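Local structure of uncharacterized protein YacP (Bacillus subtilis, 5MQ8) at residues Glu129-Glu132 with Arg133-Arg137; Leu4-Gly8 with Tyr9-Gly13. The protein is an endoribonuclease, also called Rae1, with a PIN-like NYN domain, and takes part in ribosome-dependent mRNA decay. All coordinates share one frame; numbering follows the deposited sequence.

Interaction 1. Residues Glu129-Glu132 with Arg133-Arg137; sequences ETIE and RRIER
Four backbone hydrogen bonds join Glu129-Glu132 to Arg133-Arg137 along one unbroken helix. The shortest runs from Ile135 N to Ile131 O, at 2.9 Å. The others link Arg133 to Glu129, Arg134 to Thr130 and Glu136 to Glu132.

Both arginines fold back one turn. Arg133 bends at chi3 (-75°), which lays its guanidinium over the backbone of Glu129. Glu129 O sits 3.6 Å from Arg133 CZ, over the centre of one face, so the two meet face-on and not through an N-H. The Glu129 carboxylate stays apart, with Glu129 OE1 4.8 Å from Arg133 NH2. Arg134 runs alongside Thr130. Thr130 CG2 lies over the middle of the Arg134 guanidinium, 3.5 Å from Arg134 CZ. Thr130 OG1 is hydrogen-bonded to Arg126 O.

The apolar pair is Ile131 and Ile135. CG2 of Ile131 meets CD1 of Ile135 at 3.7 Å. Ile131 also packs on Tyr40 and Tyr43 of helix 23-44, and Ile135 on Phe161 of the second subunit.

The acidic pair does not touch: Glu132 OE2 and Glu136 OE2 are 5.0 Å apart. Glu132 forms a salt bridge with Lys36, and Glu136 one with Arg140. These cations would ease the repulsion between the two carboxylates. The segment is thus held by backbone bonds, apolar contact and the flat packing of its two arginines, while Glu132 and Glu136 take their partners from Lys36 and Arg140.

Interaction 2. Residues Leu4-Gly8 with Tyr9-Gly13; sequences LLVDG and YNMIG
Asp7 caps the helix that starts at Gly8. Its OD1 accepts a weak hydrogen bond from Asn10 N at 3.3 Å. CG of Asp7 is anti to its own backbone N (chi1 178°), and this carries the carboxylate forward over the first turn. There Asp7 OD2 lies 3.4 Å from Asn10 CB. The Asp7 and Asn10 side chains cross at about a right angle.

A water extends the cap. It donates to Asp7 OD1 at 3.0 Å and accepts from Tyr9 N at 2.9 Å. OD1 thus serves two N-H groups of the helix start, one directly and one through water. The backbone closes the turn with bonds from Met11 N to Asp7 O and from Ile12 N to Gly8 O. Below the cap, Met11 CG packs on Val6 CG1 at 3.6 Å.

The next shell fixes the polar ends. Asp7 OD2 is hydrogen-bonded to Thr102 OG1, and Asn10 OD1 accepts from Ser103 N. Met11 also rests on Ala121 and Leu124 of helix 121-145.

An aspartate at the C-terminal end of the first, central parallel strand is typical of PIN-like nuclease folds. Here Asp7 also caps the next helix. In relatives, this acidic position commonly belongs to the metal-binding active site.

Overall arrangement
Interaction 2 lies at the heart of the domain, its centre about 8 Å from the centre of the chain. Interaction 1 lies farther out, its centre about 15 Å from the centre of the chain. Their centres are 20 Å apart and their nearest atoms about 8 Å, so they do not touch. Helix 121-145 connects them: its early residues Ala121 and Leu124 pack against residues 4-13, and its later part carries residues 129-137 toward the second subunit. Helix 23-44 also contacts both. By analogy with PIN-like nucleases, residues 4-13 probably border the active site. In interaction 1, Ile135 packs on Phe161 of the second subunit.

Interaction 1. Residues Glu129-Glu132 with Arg133-Arg137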
loop_
_atom_site.group_PDB
_atom_site.type_symbol
_atom_site.label_atom_id
_atom_site.label_comp_id
_atom_site.label_asym_id
_atom_site.label_seq_id
_atom_site.Cartn_x
_atom_site.Cartn_y
_atom_site.Cartn_z
ATOM N N GLU A 129 17.922 1.570 -3.419
ATOM C CA GLU A 129 17.483 0.184 -3.594
ATOM C C GLU A 129 17.515 -0.626 -2.296
ATOM O O GLU A 129 16.579 -1.389 -2.040
ATOM C CB GLU A 129 18.252 -0.517 -4.721
ATOM C CG GLU A 129 17.794 -0.045 -6.095
ATOM C CD GLU A 129 18.548 -0.567 -7.306
ATOM O OE1 GLU A 129 19.733 -0.947 -7.160
ATOM O OE2 GLU A 129 17.964 -0.551 -8.414
ATOM N N THR A 130 18.548 -0.411 -1.460
ATOM C CA THR A 130 18.722 -1.071 -0.149
ATOM C C THR A 130 17.626 -0.602 0.822
ATOM O O THR A 130 17.010 -1.442 1.475
ATOM C CB THR A 130 20.159 -0.810 0.403
ATOM O OG1 THR A 130 21.129 -1.368 -0.462
ATOM C CG2 THR A 130 20.370 -1.295 1.811
ATOM N N ILE A 131 17.419 0.737 0.923
ATOM C CA ILE A 131 16.408 1.381 1.782
ATOM C C ILE A 131 14.985 0.908 1.415
ATOM O O ILE A 131 14.221 0.564 2.310
ATOM C CB ILE A 131 16.568 2.928 1.780
ATOM C CG1 ILE A 131 17.831 3.343 2.565
ATOM C CG2 ILE A 131 15.321 3.633 2.329
ATOM C CD1 ILE A 131 18.314 4.769 2.363
ATOM N N GLU A 132 14.670 0.831 0.109
ATOM C CA GLU A 132 13.390 0.349 -0.405
ATOM C C GLU A 132 13.094 -1.072 0.109
ATOM O O GLU A 132 11.989 -1.337 0.587
ATOM C CB GLU A 132 13.424 0.280 -1.937
ATOM C CG GLU A 132 12.880 1.482 -2.677
ATOM C CD GLU A 132 12.738 1.227 -4.166
ATOM O OE1 GLU A 132 13.764 0.918 -4.816
ATOM O OE2 GLU A 132 11.595 1.290 -4.675
ATOM N N ARG A 133 14.074 -1.986 -0.046
ATOM C CA ARG A 133 13.968 -3.388 0.356
ATOM C C ARG A 133 13.830 -3.542 1.853
ATOM O O ARG A 133 13.067 -4.398 2.295
ATOM C CB ARG A 133 15.161 -4.207 -0.172
ATOM C CG ARG A 133 15.023 -4.594 -1.642
ATOM C CD ARG A 133 16.091 -5.598 -2.076
ATOM N NE ARG A 133 17.412 -4.982 -2.254
ATOM C CZ ARG A 133 17.872 -4.498 -3.407
ATOM N NH1 ARG A 133 17.125 -4.549 -4.504
ATOM N NH2 ARG A 133 19.081 -3.956 -3.470
ATOM N N ARG A 134 14.539 -2.698 2.622
ATOM C CA ARG A 134 14.525 -2.701 4.078
ATOM C C ARG A 134 13.176 -2.242 4.608
ATOM O O ARG A 134 12.627 -2.896 5.501
ATOM C CB ARG A 134 15.663 -1.835 4.643
ATOM C CG ARG A 134 16.687 -2.637 5.444
ATOM C CD ARG A 134 17.988 -1.881 5.662
ATOM N NE ARG A 134 19.151 -2.686 5.274
ATOM C CZ ARG A 134 20.385 -2.209 5.146
ATOM N NH1 ARG A 134 20.634 -0.926 5.367
ATOM N NH2 ARG A 134 21.378 -3.008 4.780
ATOM N N ILE A 135 12.630 -1.124 4.056
ATOM C CA ILE A 135 11.327 -0.596 4.464
ATOM C C ILE A 135 10.244 -1.642 4.201
ATOM O O ILE A 135 9.441 -1.904 5.095
ATOM C CB ILE A 135 10.997 0.792 3.830
ATOM C CG1 ILE A 135 11.924 1.880 4.378
ATOM C CG2 ILE A 135 9.515 1.176 4.043
ATOM C CD1 ILE A 135 11.850 3.216 3.621
ATOM N N GLU A 136 10.270 -2.266 3.002
ATOM C CA GLU A 136 9.319 -3.299 2.589
ATOM C C GLU A 136 9.335 -4.496 3.534
ATOM O O GLU A 136 8.262 -4.961 3.925
ATOM C CB GLU A 136 9.571 -3.749 1.147
ATOM C CG GLU A 136 8.950 -2.841 0.105
ATOM C CD GLU A 136 9.042 -3.316 -1.335
ATOM O OE1 GLU A 136 8.817 -4.522 -1.591
ATOM O OE2 GLU A 136 9.276 -2.459 -2.215
ATOM N N ARG A 137 10.546 -4.969 3.918
ATOM C CA ARG A 137 10.739 -6.095 4.833
ATOM C C ARG A 137 10.192 -5.785 6.216
ATOM O O ARG A 137 9.505 -6.630 6.784
ATOM C CB ARG A 137 12.214 -6.491 4.931
ATOM C CG ARG A 137 12.576 -7.704 4.086
ATOM C CD ARG A 137 13.871 -8.380 4.546
ATOM N NE ARG A 137 15.047 -7.523 4.370
ATOM C CZ ARG A 137 15.684 -6.916 5.366
ATOM N NH1 ARG A 137 15.290 -7.093 6.620
ATOM N NH2 ARG A 137 16.741 -6.153 5.117
#

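Interaction 2. Residues Leu4-Gly8 with Tyr9-Gly13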
loop_
_atom_site.group_PDB
_atom_site.type_symbol
_atom_site.label_atom_id
_atom_site.label_comp_id
_atom_site.label_asym_id
_atom_site.label_seq_id
_atom_site.Cartn_x
_atom_site.Cartn_y
_atom_site.Cartn_z
ATOM N N LEU A 4 21.169 16.221 1.970
ATOM C CA LEU A 4 21.402 15.692 0.630
ATOM C C LEU A 4 20.738 16.591 -0.405
ATOM O O LEU A 4 19.526 16.804 -0.352
ATOM C CB LEU A 4 20.931 14.240 0.495
ATOM C CG LEU A 4 21.165 13.545 -0.885
ATOM C CD1 LEU A 4 22.650 13.457 -1.253
ATOM C CD2 LEU A 4 20.598 12.170 -0.887
ATOM N N LEU A 5 21.547 17.140 -1.321
ATOM C CA LEU A 5 21.101 18.008 -2.418
ATOM C C LEU A 5 21.229 17.157 -3.662
ATOM O O LEU A 5 22.304 16.628 -3.934
ATOM C CB LEU A 5 21.958 19.295 -2.509
ATOM C CG LEU A 5 21.998 20.201 -1.256
ATOM C CD1 LEU A 5 22.861 21.438 -1.488
ATOM C CD2 LEU A 5 20.610 20.653 -0.842
ATOM N N VAL A 6 20.113 16.932 -4.352
ATOM C CA VAL A 6 20.049 16.011 -5.477
ATOM C C VAL A 6 19.906 16.709 -6.827
ATOM O O VAL A 6 19.000 17.518 -7.012
ATOM C CB VAL A 6 18.915 14.939 -5.263
ATOM C CG1 VAL A 6 18.893 13.903 -6.390
ATOM C CG2 VAL A 6 19.039 14.244 -3.906
ATOM N N ASP A 7 20.779 16.338 -7.789
ATOM C CA ASP A 7 20.688 16.811 -9.165
ATOM C C ASP A 7 19.669 15.860 -9.800
ATOM O O ASP A 7 20.020 14.752 -10.229
ATOM C CB ASP A 7 22.067 16.722 -9.851
ATOM C CG ASP A 7 22.162 17.143 -11.318
ATOM O OD1 ASP A 7 21.100 17.321 -11.964
ATOM O OD2 ASP A 7 23.297 17.202 -11.843
ATOM N N GLY A 8 18.409 16.290 -9.766
ATOM C CA GLY A 8 17.250 15.546 -10.236
ATOM C C GLY A 8 17.332 15.003 -11.648
ATOM O O GLY A 8 17.095 13.811 -11.862
ATOM N N TYR A 9 17.652 15.875 -12.619
ATOM C CA TYR A 9 17.780 15.481 -14.033
ATOM C C TYR A 9 18.878 14.427 -14.223
ATOM O O TYR A 9 18.678 13.474 -14.972
ATOM C CB TYR A 9 18.029 16.705 -14.949
ATOM C CG TYR A 9 18.152 16.330 -16.410
ATOM C CD1 TYR A 9 17.040 15.915 -17.140
ATOM C CD2 TYR A 9 19.394 16.308 -17.043
ATOM C CE1 TYR A 9 17.151 15.534 -18.481
ATOM C CE2 TYR A 9 19.519 15.916 -18.380
ATOM C CZ TYR A 9 18.391 15.547 -19.097
ATOM O OH TYR A 9 18.502 15.190 -20.419
ATOM N N ASN A 10 20.015 14.594 -13.537
ATOM C CA ASN A 10 21.117 13.647 -13.612
ATOM C C ASN A 10 20.717 12.251 -13.149
ATOM O O ASN A 10 21.125 11.277 -13.790
ATOM C CB ASN A 10 22.332 14.137 -12.837
ATOM C CG ASN A 10 23.570 13.311 -13.081
ATOM O OD1 ASN A 10 24.024 12.556 -12.216
ATOM N ND2 ASN A 10 24.129 13.428 -14.277
ATOM N N MET A 11 19.924 12.148 -12.043
ATOM C CA MET A 11 19.452 10.855 -11.517
ATOM C C MET A 11 18.570 10.196 -12.535
ATOM O O MET A 11 18.747 9.013 -12.816
ATOM C CB MET A 11 18.699 11.000 -10.168
ATOM C CG MET A 11 19.540 11.539 -9.025
ATOM S SD MET A 11 21.125 10.705 -8.719
ATOM C CE MET A 11 22.266 11.941 -9.299
ATOM N N ILE A 12 17.640 10.968 -13.108
ATOM C CA ILE A 12 16.683 10.528 -14.123
ATOM C C ILE A 12 17.397 9.851 -15.308
ATOM O O ILE A 12 17.029 8.744 -15.671
ATOM C CB ILE A 12 15.735 11.681 -14.550
ATOM C CG1 ILE A 12 14.685 11.962 -13.451
ATOM C CG2 ILE A 12 15.054 11.374 -15.902
ATOM C CD1 ILE A 12 13.796 13.225 -13.661
ATOM N N GLY A 13 18.428 10.499 -15.840
ATOM C CA GLY A 13 19.204 9.985 -16.962
ATOM C C GLY A 13 20.125 8.819 -16.645
ATOM O O GLY A 13 20.521 8.097 -17.562
HETATM O O HOH W 1 18.389 18.638 -12.247
#